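Local structure of SSO1986 (2X5Q) at residues A[66-74]-A[117-125]; A[77-85]-A[183-191]. The protein is a Cmr7 subunit, possibly a homodimer, of the CRISPR-associated CMR ribonucleoprotein complex, which takes part in adaptive immunity against viruses and other mobile genetic elements. All blocks are in the same frame, centred on the assembly; numbering follows the deposited sequence.

Contact 1 (A[66-74]-A[117-125])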
ATOM      1  N   GLU A  66      -3.208   7.105 -15.734  1.00 31.89           N
ATOM      2  CA  GLU A  66      -2.202   7.479 -16.723  1.00 32.33           C
ATOM      3  C   GLU A  66      -2.356   8.888 -17.294  1.00 33.41           C
ATOM      4  O   GLU A  66      -1.362   9.557 -17.533  1.00 33.35           O
ATOM      5  CB  GLU A  66      -2.118   6.483 -17.879  1.00 32.64           C
ATOM      6  CG  GLU A  66      -0.804   6.701 -18.641  1.00 33.57           C
ATOM      7  CD  GLU A  66      -0.411   5.558 -19.550  1.00 34.33           C
ATOM      8  OE1 GLU A  66      -0.751   4.394 -19.235  1.00 32.88           O
ATOM      9  OE2 GLU A  66       0.253   5.847 -20.577  1.00 35.47           O
ATOM     10  N   SER A  67      -3.587   9.323 -17.514  1.00 34.66           N
ATOM     11  CA  SER A  67      -3.820  10.650 -18.058  1.00 36.51           C
ATOM     12  C   SER A  67      -3.426  11.773 -17.099  1.00 35.48           C
ATOM     13  O   SER A  67      -2.888  12.777 -17.545  1.00 36.00           O
ATOM     14  CB  SER A  67      -5.271  10.810 -18.470  1.00 38.35           C
ATOM     15  OG  SER A  67      -6.104  10.448 -17.392  1.00 41.40           O
ATOM     16  N   THR A  68      -3.689  11.609 -15.800  1.00 33.85           N
ATOM     17  CA  THR A  68      -3.371  12.667 -14.827  1.00 33.56           C
ATOM     18  C   THR A  68      -1.947  12.584 -14.295  1.00 31.77           C
ATOM     19  O   THR A  68      -1.364  13.617 -13.946  1.00 31.43           O
ATOM     20  CB  THR A  68      -4.331  12.685 -13.616  1.00 33.72           C
ATOM     21  OG1 THR A  68      -4.212  11.464 -12.880  1.00 30.07           O
ATOM     22  CG2 THR A  68      -5.785  12.922 -14.054  1.00 35.64           C
ATOM     23  N   GLY A  69      -1.411  11.364 -14.227  1.00 29.87           N
ATOM     24  CA  GLY A  69      -0.064  11.107 -13.725  1.00 28.76           C
ATOM     25  C   GLY A  69      -0.016  10.790 -12.238  1.00 28.10           C
ATOM     26  O   GLY A  69       1.059  10.626 -11.668  1.00 27.30           O
ATOM     27  N   GLU A  70      -1.197  10.692 -11.620  1.00 28.74           N
ATOM     28  CA  GLU A  70      -1.337  10.467 -10.188  1.00 28.21           C
ATOM     29  C   GLU A  70      -1.442   8.979  -9.888  1.00 27.22           C
ATOM     30  O   GLU A  70      -2.206   8.254 -10.529  1.00 26.97           O
ATOM     31  CB  GLU A  70      -2.596  11.154  -9.672  1.00 30.03           C
ATOM     32  CG  GLU A  70      -2.573  12.680  -9.838  1.00 32.60           C
ATOM     33  CD  GLU A  70      -3.949  13.296  -9.813  1.00 34.77           C
ATOM     34  OE1 GLU A  70      -4.929  12.664 -10.290  1.00 40.20           O
ATOM     35  OE2 GLU A  70      -4.059  14.429  -9.316  1.00 40.19           O
ATOM     36  N   LEU A  71      -0.673   8.541  -8.899  1.00 26.12           N
ATOM     37  CA  LEU A  71      -0.781   7.185  -8.383  1.00 25.39           C
ATOM     38  C   LEU A  71      -2.024   7.035  -7.501  1.00 25.70           C
ATOM     39  O   LEU A  71      -2.388   7.949  -6.748  1.00 25.01           O
ATOM     40  CB  LEU A  71       0.445   6.852  -7.554  1.00 25.24           C
ATOM     41  CG  LEU A  71       1.809   6.910  -8.262  1.00 24.91           C
ATOM     42  CD1 LEU A  71       2.933   7.048  -7.223  1.00 26.57           C
ATOM     43  CD2 LEU A  71       1.990   5.679  -9.099  1.00 26.32           C
ATOM     44  N   VAL A  72      -2.638   5.858  -7.580  1.00 25.19           N
ATOM     45  CA  VAL A  72      -3.857   5.553  -6.837  1.00 25.79           C
ATOM     46  C   VAL A  72      -3.694   4.267  -6.039  1.00 25.30           C
ATOM     47  O   VAL A  72      -3.384   3.219  -6.610  1.00 24.31           O
ATOM     48  CB  VAL A  72      -5.059   5.390  -7.781  1.00 27.02           C
ATOM     49  CG1 VAL A  72      -6.314   5.015  -6.975  1.00 26.43           C
ATOM     50  CG2 VAL A  72      -5.287   6.690  -8.575  1.00 26.25           C
ATOM     51  N   PRO A  73      -3.921   4.333  -4.719  1.00 25.92           N
ATOM     52  CA  PRO A  73      -3.813   3.105  -3.934  1.00 26.17           C
ATOM     53  C   PRO A  73      -5.020   2.217  -4.215  1.00 26.97           C
ATOM     54  O   PRO A  73      -6.154   2.662  -4.087  1.00 28.29           O
ATOM     55  CB  PRO A  73      -3.793   3.614  -2.487  1.00 26.27           C
ATOM     56  CG  PRO A  73      -4.575   4.887  -2.527  1.00 27.41           C
ATOM     57  CD  PRO A  73      -4.284   5.496  -3.882  1.00 26.97           C
ATOM     58  N   THR A  74      -4.766   0.988  -4.635  1.00 27.32           N
ATOM     59  CA  THR A  74      -5.813   0.072  -5.060  1.00 28.47           C
ATOM     60  C   THR A  74      -6.100  -1.040  -4.058  1.00 29.60           C
ATOM     61  O   THR A  74      -7.119  -1.741  -4.170  1.00 31.02           O
ATOM     62  CB  THR A  74      -5.461  -0.548  -6.403  1.00 28.37           C
ATOM     63  OG1 THR A  74      -4.347  -1.435  -6.250  1.00 28.23           O
ATOM     64  CG2 THR A  74      -5.098   0.562  -7.406  1.00 27.80           C
ATOM     65  N   ASN A 117      19.338   5.462   4.649  1.00 38.44           N
ATOM     66  CA  ASN A 117      17.957   5.886   4.710  1.00 36.82           C
ATOM     67  C   ASN A 117      17.654   6.809   3.555  1.00 34.81           C
ATOM     68  O   ASN A 117      18.505   7.624   3.182  1.00 34.87           O
ATOM     69  CB  ASN A 117      17.712   6.602   6.034  1.00 38.29           C
ATOM     70  CG  ASN A 117      17.991   5.718   7.216  1.00 40.03           C
ATOM     71  OD1 ASN A 117      17.565   4.574   7.249  1.00 39.40           O
ATOM     72  ND2 ASN A 117      18.727   6.238   8.194  1.00 43.85           N
ATOM     73  N   ILE A 118      16.442   6.672   3.016  1.00 32.13           N
ATOM     74  CA  ILE A 118      15.957   7.454   1.894  1.00 30.92           C
ATOM     75  C   ILE A 118      14.694   8.211   2.295  1.00 30.44           C
ATOM     76  O   ILE A 118      13.807   7.642   2.925  1.00 29.91           O
ATOM     77  CB  ILE A 118      15.625   6.540   0.682  1.00 29.39           C
ATOM     78  CG1 ILE A 118      16.897   5.801   0.221  1.00 29.33           C
ATOM     79  CG2 ILE A 118      15.031   7.332  -0.473  1.00 28.07           C
ATOM     80  CD1 ILE A 118      16.756   5.083  -1.082  1.00 29.07           C
ATOM     81  N   THR A 119      14.650   9.500   1.958  1.00 30.17           N
ATOM     82  CA  THR A 119      13.414  10.284   1.969  1.00 29.90           C
ATOM     83  C   THR A 119      12.981  10.493   0.516  1.00 28.99           C
ATOM     84  O   THR A 119      13.798  10.877  -0.346  1.00 28.60           O
ATOM     85  CB  THR A 119      13.609  11.621   2.663  1.00 31.08           C
ATOM     86  OG1 THR A 119      13.885  11.394   4.050  1.00 30.87           O
ATOM     87  CG2 THR A 119      12.366  12.497   2.534  1.00 31.45           C
ATOM     88  N   PHE A 120      11.721  10.192   0.227  1.00 27.65           N
ATOM     89  CA  PHE A 120      11.211  10.350  -1.131  1.00 27.24           C
ATOM     90  C   PHE A 120       9.728  10.682  -1.155  1.00 27.30           C
ATOM     91  O   PHE A 120       8.989  10.350  -0.221  1.00 27.71           O
ATOM     92  CB  PHE A 120      11.513   9.121  -1.999  1.00 26.19           C
ATOM     93  CG  PHE A 120      10.665   7.919  -1.700  1.00 26.63           C
ATOM     94  CD1 PHE A 120       9.659   7.525  -2.570  1.00 26.46           C
ATOM     95  CD2 PHE A 120      10.909   7.143  -0.577  1.00 27.63           C
ATOM     96  CE1 PHE A 120       8.898   6.413  -2.304  1.00 24.92           C
ATOM     97  CE2 PHE A 120      10.164   6.028  -0.318  1.00 27.20           C
ATOM     98  CZ  PHE A 120       9.140   5.663  -1.175  1.00 25.40           C
ATOM     99  N   SER A 121       9.308  11.344  -2.228  1.00 27.08           N
ATOM    100  CA  SER A 121       7.903  11.716  -2.406  1.00 27.26           C
ATOM    101  C   SER A 121       7.274  11.041  -3.637  1.00 26.28           C
ATOM    102  O   SER A 121       7.940  10.857  -4.651  1.00 24.91           O
ATOM    103  CB  SER A 121       7.786  13.232  -2.524  1.00 28.20           C
ATOM    104  OG  SER A 121       8.164  13.855  -1.310  1.00 29.34           O
ATOM    105  N   LEU A 122       5.985  10.705  -3.520  1.00 26.98           N
ATOM    106  CA  LEU A 122       5.179  10.084  -4.573  1.00 27.29           C
ATOM    107  C   LEU A 122       4.078  11.043  -4.993  1.00 28.23           C
ATOM    108  O   LEU A 122       3.492  11.670  -4.131  1.00 28.41           O
ATOM    109  CB  LEU A 122       4.469   8.844  -4.023  1.00 27.60           C
ATOM    110  CG  LEU A 122       5.327   7.828  -3.279  1.00 29.34           C
ATOM    111  CD1 LEU A 122       4.441   6.894  -2.484  1.00 31.06           C
ATOM    112  CD2 LEU A 122       6.226   7.074  -4.268  1.00 30.62           C
ATOM    113  N   PRO A 123       3.758  11.111  -6.303  1.00 29.02           N
ATOM    114  CA  PRO A 123       2.589  11.853  -6.794  1.00 31.11           C
ATOM    115  C   PRO A 123       1.280  11.053  -6.665  1.00 32.09           C
ATOM    116  O   PRO A 123       1.075  10.104  -7.424  1.00 30.90           O
ATOM    117  CB  PRO A 123       2.929  12.090  -8.268  1.00 30.74           C
ATOM    118  CG  PRO A 123       3.807  10.939  -8.647  1.00 29.44           C
ATOM    119  CD  PRO A 123       4.501  10.470  -7.407  1.00 27.82           C
ATOM    120  N   ILE A 124       0.410  11.445  -5.724  1.00 34.53           N
ATOM    121  CA  ILE A 124      -0.840  10.699  -5.438  1.00 35.94           C
ATOM    122  C   ILE A 124      -2.136  11.486  -5.664  1.00 38.39           C
ATOM    123  O   ILE A 124      -2.128  12.713  -5.686  1.00 39.99           O
ATOM    124  CB  ILE A 124      -0.876  10.204  -3.995  1.00 36.16           C
ATOM    125  CG1 ILE A 124      -0.723  11.388  -3.024  1.00 37.83           C
ATOM    126  CG2 ILE A 124       0.202   9.158  -3.784  1.00 35.23           C
ATOM    127  CD1 ILE A 124      -1.382  11.167  -1.662  1.00 39.08           C
ATOM    128  N   LYS A 125      -3.239  10.763  -5.833  1.00 39.59           N
ATOM    129  CA  LYS A 125      -4.592  11.339  -5.826  1.00 41.80           C
ATOM    130  C   LYS A 125      -5.566  10.384  -6.492  1.00 42.80           C
ATOM    131  O   LYS A 125      -5.629   9.209  -6.112  1.00 43.45           O
ATOM    132  CB  LYS A 125      -4.651  12.712  -6.510  1.00 43.65           C
ATOM    133  CG  LYS A 125      -6.065  13.246  -6.731  1.00 45.33           C
ATOM    134  CD  LYS A 125      -6.089  14.765  -6.775  1.00 47.35           C
ATOM    135  CE  LYS A 125      -7.437  15.296  -7.235  1.00 49.70           C
ATOM    136  NZ  LYS A 125      -7.618  16.705  -6.776  1.00 51.07           N
TER
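Leu71 is held through both its backbone polar atoms by the end of 117-125: its N donates to Pro123 O (2.8 Å, 167° at the hydrogen), and its O accepts from Lys125 N at 3.1 Å. Between these two bonds Ile124 brings its CA to 3.4 Å from Leu71 O, an additional CA-H...O contact. The Leu71 side chain is a bump beside the bridge. With CG anti to the carbonyl carbon (chi1 -60°), CD1 is carried over Pro123 O and into the corner between Pro123 and Leu122, 3.8 Å from Pro123 CD and 4.0 Å from Leu122 CB. The Pro123 ring in turn bulges toward Gly69, its CG 4.1 Å from Gly69 O. One beta bridge, Leu71 with Ile124, is all that pairs the segments, and the strand axes of 70-73 and 117-123 stand at 89°; the two-stranded antiparallel hairpin of 62-65 and 70-73 is thus attached crosswise to strand 117-123 of the mixed sheet. Tyr62 and Phe13, from strands 62-65 and 11-15, also pack on Leu71. On the far side of the bridge Glu70 and Lys125 run alongside each other in the same direction, both chains extended. The carboxylate lies against the aliphatic part of the lysine, Glu70 OE2 reaching Lys125 CD at 3.3 Å, whereas NZ stays 4.9 Å from that same OE2; any attraction is therefore probably through space, not a direct ion pair. Thr68 OG1 steadies the carboxylate by donating to Glu70 OE1 from above its plane. Val72 contributes a lesser contact, its CG2 methyl lying against Lys125 O.

Contact 2 (A[77-85]-A[183-191])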
ATOM      1  N   PRO A  77      -2.382  -6.160  -3.788  1.00 32.76           N
ATOM      2  CA  PRO A  77      -0.914  -6.279  -3.804  1.00 31.74           C
ATOM      3  C   PRO A  77      -0.317  -6.752  -5.133  1.00 31.27           C
ATOM      4  O   PRO A  77       0.897  -6.604  -5.354  1.00 30.52           O
ATOM      5  CB  PRO A  77      -0.631  -7.314  -2.703  1.00 33.63           C
ATOM      6  CG  PRO A  77      -1.874  -8.078  -2.557  1.00 35.12           C
ATOM      7  CD  PRO A  77      -2.998  -7.124  -2.865  1.00 34.58           C
ATOM      8  N   CYS A  78      -1.151  -7.319  -6.001  1.00 30.99           N
ATOM      9  CA  CYS A  78      -0.718  -7.692  -7.340  1.00 31.11           C
ATOM     10  C   CYS A  78      -0.684  -6.488  -8.315  1.00 29.11           C
ATOM     11  O   CYS A  78      -0.164  -6.613  -9.432  1.00 28.86           O
ATOM     12  CB  CYS A  78      -1.596  -8.817  -7.890  1.00 32.84           C
ATOM     13  SG  CYS A  78      -1.508 -10.419  -6.939  1.00 39.41           S
ATOM     14  N   ASP A  79      -1.228  -5.338  -7.905  1.00 27.63           N
ATOM     15  CA  ASP A  79      -1.044  -4.090  -8.663  1.00 26.61           C
ATOM     16  C   ASP A  79       0.304  -3.485  -8.321  1.00 25.41           C
ATOM     17  O   ASP A  79       0.745  -3.561  -7.164  1.00 25.69           O
ATOM     18  CB  ASP A  79      -2.126  -3.058  -8.347  1.00 25.89           C
ATOM     19  CG  ASP A  79      -3.489  -3.425  -8.910  1.00 28.71           C
ATOM     20  OD1 ASP A  79      -3.580  -4.286  -9.819  1.00 29.67           O
ATOM     21  OD2 ASP A  79      -4.479  -2.833  -8.436  1.00 27.15           O
ATOM     22  N   TYR A  80       0.959  -2.891  -9.322  1.00 24.53           N
ATOM     23  CA  TYR A  80       2.169  -2.119  -9.093  1.00 23.97           C
ATOM     24  C   TYR A  80       2.390  -1.073 -10.172  1.00 23.60           C
ATOM     25  O   TYR A  80       1.900  -1.188 -11.315  1.00 23.91           O
ATOM     26  CB  TYR A  80       3.425  -3.005  -8.991  1.00 23.81           C
ATOM     27  CG  TYR A  80       3.579  -3.973 -10.138  1.00 25.16           C
ATOM     28  CD1 TYR A  80       4.130  -3.578 -11.355  1.00 24.64           C
ATOM     29  CD2 TYR A  80       3.144  -5.284 -10.016  1.00 25.69           C
ATOM     30  CE1 TYR A  80       4.255  -4.478 -12.424  1.00 25.65           C
ATOM     31  CE2 TYR A  80       3.271  -6.176 -11.058  1.00 26.40           C
ATOM     32  CZ  TYR A  80       3.818  -5.776 -12.262  1.00 26.79           C
ATOM     33  OH  TYR A  80       3.914  -6.699 -13.282  1.00 28.29           O
ATOM     34  N   VAL A  81       3.158  -0.060  -9.798  1.00 22.64           N
ATOM     35  CA  VAL A  81       3.724   0.870 -10.765  1.00 21.86           C
ATOM     36  C   VAL A  81       5.221   0.918 -10.439  1.00 21.83           C
ATOM     37  O   VAL A  81       5.593   0.947  -9.278  1.00 22.05           O
ATOM     38  CB  VAL A  81       3.069   2.257 -10.663  1.00 21.84           C
ATOM     39  CG1 VAL A  81       3.610   3.209 -11.763  1.00 21.41           C
ATOM     40  CG2 VAL A  81       1.530   2.135 -10.745  1.00 21.05           C
ATOM     41  N   LYS A  82       6.066   0.885 -11.461  1.00 22.22           N
ATOM     42  CA  LYS A  82       7.507   1.023 -11.273  1.00 21.87           C
ATOM     43  C   LYS A  82       7.972   2.409 -11.708  1.00 22.24           C
ATOM     44  O   LYS A  82       7.324   3.081 -12.516  1.00 21.68           O
ATOM     45  CB  LYS A  82       8.249  -0.051 -12.061  1.00 23.34           C
ATOM     46  CG  LYS A  82       7.813  -1.495 -11.699  1.00 23.64           C
ATOM     47  CD  LYS A  82       8.596  -2.525 -12.472  1.00 24.70           C
ATOM     48  CE  LYS A  82       7.743  -3.716 -12.860  1.00 25.93           C
ATOM     49  NZ  LYS A  82       8.560  -4.738 -13.587  1.00 27.32           N
ATOM     50  N   GLY A  83       9.083   2.845 -11.127  1.00 22.16           N
ATOM     51  CA  GLY A  83       9.673   4.119 -11.462  1.00 22.39           C
ATOM     52  C   GLY A  83      11.092   4.233 -10.947  1.00 22.68           C
ATOM     53  O   GLY A  83      11.656   3.294 -10.336  1.00 23.36           O
ATOM     54  N   ILE A  84      11.693   5.376 -11.221  1.00 22.69           N
ATOM     55  CA  ILE A  84      13.041   5.627 -10.751  1.00 23.03           C
ATOM     56  C   ILE A  84      12.939   6.646  -9.646  1.00 23.17           C
ATOM     57  O   ILE A  84      11.937   7.376  -9.543  1.00 22.84           O
ATOM     58  CB  ILE A  84      13.991   6.092 -11.874  1.00 23.57           C
ATOM     59  CG1 ILE A  84      13.450   7.325 -12.608  1.00 22.70           C
ATOM     60  CG2 ILE A  84      14.259   4.934 -12.850  1.00 23.44           C
ATOM     61  CD1 ILE A  84      14.450   7.915 -13.569  1.00 25.27           C
ATOM     62  N   LEU A  85      13.970   6.669  -8.810  1.00 23.48           N
ATOM     63  CA  LEU A  85      14.081   7.637  -7.759  1.00 23.61           C
ATOM     64  C   LEU A  85      15.236   8.548  -8.117  1.00 24.21           C
ATOM     65  O   LEU A  85      16.372   8.089  -8.332  1.00 25.04           O
ATOM     66  CB  LEU A  85      14.341   6.960  -6.421  1.00 24.14           C
ATOM     67  CG  LEU A  85      13.170   6.216  -5.789  1.00 25.04           C
ATOM     68  CD1 LEU A  85      13.686   5.312  -4.673  1.00 24.52           C
ATOM     69  CD2 LEU A  85      12.084   7.195  -5.273  1.00 24.33           C
ATOM     70  N   GLU A 183      12.489  -1.334 -21.780  1.00 35.07           N
ATOM     71  CA  GLU A 183      11.396  -2.095 -22.354  1.00 36.87           C
ATOM     72  C   GLU A 183      11.044  -3.339 -21.519  1.00 36.77           C
ATOM     73  O   GLU A 183       9.869  -3.645 -21.355  1.00 35.88           O
ATOM     74  CB  GLU A 183      11.711  -2.472 -23.811  1.00 39.40           C
ATOM     75  CG  GLU A 183      10.568  -3.173 -24.542  1.00 42.65           C
ATOM     76  CD  GLU A 183       9.216  -2.480 -24.393  1.00 44.33           C
ATOM     77  OE1 GLU A 183       9.162  -1.248 -24.161  1.00 45.62           O
ATOM     78  OE2 GLU A 183       8.197  -3.184 -24.502  1.00 46.36           O
ATOM     79  N   GLU A 184      12.059  -4.008 -20.967  1.00 37.14           N
ATOM     80  CA  GLU A 184      11.869  -5.178 -20.096  1.00 38.37           C
ATOM     81  C   GLU A 184      11.158  -4.847 -18.798  1.00 35.91           C
ATOM     82  O   GLU A 184      10.246  -5.548 -18.376  1.00 35.85           O
ATOM     83  CB  GLU A 184      13.216  -5.806 -19.707  1.00 39.36           C
ATOM     84  CG  GLU A 184      13.855  -6.680 -20.756  1.00 44.34           C
ATOM     85  CD  GLU A 184      15.337  -6.990 -20.476  1.00 44.84           C
ATOM     86  OE1 GLU A 184      15.924  -6.496 -19.466  1.00 47.78           O
ATOM     87  OE2 GLU A 184      15.934  -7.715 -21.299  1.00 49.03           O
ATOM     88  N   ILE A 185      11.633  -3.803 -18.136  1.00 34.03           N
ATOM     89  CA  ILE A 185      11.269  -3.543 -16.749  1.00 32.56           C
ATOM     90  C   ILE A 185       9.924  -2.864 -16.546  1.00 30.96           C
ATOM     91  O   ILE A 185       9.168  -3.262 -15.679  1.00 29.66           O
ATOM     92  CB  ILE A 185      12.349  -2.662 -16.052  1.00 31.46           C
ATOM     93  CG1 ILE A 185      13.668  -3.421 -15.959  1.00 33.12           C
ATOM     94  CG2 ILE A 185      11.906  -2.222 -14.660  1.00 30.07           C
ATOM     95  CD1 ILE A 185      14.836  -2.486 -15.762  1.00 32.15           C
ATOM     96  N   PHE A 186       9.644  -1.816 -17.311  1.00 30.58           N
ATOM     97  CA  PHE A 186       8.613  -0.860 -16.901  1.00 29.52           C
ATOM     98  C   PHE A 186       7.202  -1.204 -17.380  1.00 30.83           C
ATOM     99  O   PHE A 186       6.534  -0.413 -18.051  1.00 31.80           O
ATOM    100  CB  PHE A 186       9.026   0.557 -17.286  1.00 28.34           C
ATOM    101  CG  PHE A 186      10.164   1.062 -16.468  1.00 26.82           C
ATOM    102  CD1 PHE A 186       9.984   1.358 -15.132  1.00 25.26           C
ATOM    103  CD2 PHE A 186      11.435   1.172 -17.007  1.00 27.60           C
ATOM    104  CE1 PHE A 186      11.041   1.807 -14.360  1.00 25.85           C
ATOM    105  CE2 PHE A 186      12.483   1.623 -16.235  1.00 26.86           C
ATOM    106  CZ  PHE A 186      12.286   1.936 -14.917  1.00 25.78           C
ATOM    107  N   ASN A 187       6.764  -2.398 -17.008  1.00 31.37           N
ATOM    108  CA  ASN A 187       5.356  -2.738 -17.018  1.00 31.55           C
ATOM    109  C   ASN A 187       4.706  -2.115 -15.781  1.00 29.98           C
ATOM    110  O   ASN A 187       5.374  -1.875 -14.766  1.00 29.52           O
ATOM    111  CB  ASN A 187       5.162  -4.243 -16.974  1.00 33.02           C
ATOM    112  CG  ASN A 187       5.961  -4.965 -18.014  1.00 35.66           C
ATOM    113  OD1 ASN A 187       6.076  -4.511 -19.150  1.00 39.42           O
ATOM    114  ND2 ASN A 187       6.514  -6.117 -17.640  1.00 36.08           N
ATOM    115  N   TYR A 188       3.411  -1.848 -15.871  1.00 29.37           N
ATOM    116  CA  TYR A 188       2.681  -1.199 -14.794  1.00 27.76           C
ATOM    117  C   TYR A 188       1.181  -1.440 -14.931  1.00 28.15           C
ATOM    118  O   TYR A 188       0.698  -1.967 -15.946  1.00 28.12           O
ATOM    119  CB  TYR A 188       2.983   0.308 -14.753  1.00 26.99           C
ATOM    120  CG  TYR A 188       2.591   1.076 -16.015  1.00 27.07           C
ATOM    121  CD1 TYR A 188       1.411   1.795 -16.076  1.00 28.36           C
ATOM    122  CD2 TYR A 188       3.407   1.077 -17.137  1.00 27.86           C
ATOM    123  CE1 TYR A 188       1.040   2.501 -17.236  1.00 28.54           C
ATOM    124  CE2 TYR A 188       3.059   1.784 -18.290  1.00 28.67           C
ATOM    125  CZ  TYR A 188       1.873   2.490 -18.330  1.00 29.23           C
ATOM    126  OH  TYR A 188       1.514   3.169 -19.466  1.00 29.83           O
ATOM    127  N   TYR A 189       0.456  -1.092 -13.873  1.00 27.48           N
ATOM    128  CA  TYR A 189      -0.997  -1.207 -13.854  1.00 27.75           C
ATOM    129  C   TYR A 189      -1.577   0.198 -13.886  1.00 27.38           C
ATOM    130  O   TYR A 189      -1.181   1.060 -13.097  1.00 26.22           O
ATOM    131  CB  TYR A 189      -1.467  -1.974 -12.615  1.00 27.58           C
ATOM    132  CG  TYR A 189      -1.263  -3.461 -12.751  1.00 28.71           C
ATOM    133  CD1 TYR A 189      -2.320  -4.298 -13.068  1.00 28.94           C
ATOM    134  CD2 TYR A 189       0.005  -4.029 -12.587  1.00 28.64           C
ATOM    135  CE1 TYR A 189      -2.131  -5.668 -13.212  1.00 30.78           C
ATOM    136  CE2 TYR A 189       0.197  -5.400 -12.726  1.00 30.76           C
ATOM    137  CZ  TYR A 189      -0.871  -6.201 -13.038  1.00 31.03           C
ATOM    138  OH  TYR A 189      -0.688  -7.534 -13.189  1.00 34.31           O
ATOM    139  N   SER A 190      -2.453   0.450 -14.848  1.00 28.34           N
ATOM    140  CA  SER A 190      -3.137   1.735 -14.913  1.00 28.51           C
ATOM    141  C   SER A 190      -4.594   1.525 -14.579  1.00 28.94           C
ATOM    142  O   SER A 190      -5.160   0.468 -14.862  1.00 30.03           O
ATOM    143  CB  SER A 190      -2.983   2.402 -16.279  1.00 29.94           C
ATOM    144  OG  SER A 190      -3.825   1.840 -17.234  1.00 30.81           O
ATOM    145  N   ILE A 191      -5.184   2.529 -13.951  1.00 28.38           N
ATOM    146  CA  ILE A 191      -6.561   2.463 -13.506  1.00 29.38           C
ATOM    147  C   ILE A 191      -7.361   3.490 -14.289  1.00 30.75           C
ATOM    148  O   ILE A 191      -6.887   4.603 -14.534  1.00 30.90           O
ATOM    149  CB  ILE A 191      -6.663   2.663 -11.974  1.00 28.54           C
ATOM    150  CG1 ILE A 191      -8.108   2.532 -11.491  1.00 29.25           C
ATOM    151  CG2 ILE A 191      -6.032   3.987 -11.536  1.00 28.55           C
ATOM    152  CD1 ILE A 191      -8.205   2.307  -9.987  1.00 28.06           C
TER
HETATM  153  O   HOH W   1       2.230  -8.805 -13.270  1.00 62.66           O
HETATM  154  O   HOH W   2       6.376  -6.529 -14.812  1.00 67.08           O
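Ile185 O is gripped by two donors: Lys82 NZ at 2.6 Å, lying in the carbonyl plane, and Asn187 N at 2.9 Å. The second bond closes an inverse gamma turn centred on Phe186, directly after helix 172-185. Lys82 reaches the carbonyl with a chain bent at chi3 (-143°); the Lys82 and Ile185 side chains cross at about a right angle, CD passing near Ile185 CG2. A water accepts from Lys82 NZ and Asn187 ND2 and also bonds Tyr80 OH, tying three side chains together. Past the turn, strand 188-191 crosses strand 80-85 at 120° and makes one backbone bond with it, Tyr189 N to Tyr80 O; the two-stranded antiparallel sheet of 139-144 and 188-193 is thereby laid across a strand of the mixed sheet. Tyr189 turns its edge to the face of Tyr80 in a T-shaped pair, planes at 79° and centroids 5.0 Å apart, with a second water between the two hydroxyls. Asp79 CA sits over one face of the Tyr189 ring, while Asp79 OD2 bonds Thr74 and forms a salt bridge with Lys105 of the second subunit. Phe186 brings its ring edge to Gly83 N, 3.9 Å from CE1, and its CZ touches Ile84 CG2.

From the N terminus the chain passes 66-74, then 77-85 after a gap of two residues, then 117-125 and finally 183-191, so the segments alternate and the two loops cross instead of nesting. Contact 1 closes a loop of 42 intervening residues, entirely without helix; contact 2 closes one of 97, which includes helices 148-162 and 164-169 and most of 172-185. Contact 1 ties hairpin 62-73 to strand 117-123, and contact 2 ties the antiparallel pair 139-144/188-193 to strand 80-86 of the same mixed sheet. Their centres are 12 Å apart, and probable hydrogen bonds join them: Glu66 to Tyr188 and a second between 66-74 and 77-85. Leu71 also packs on Val81, and both contacts touch the second subunit.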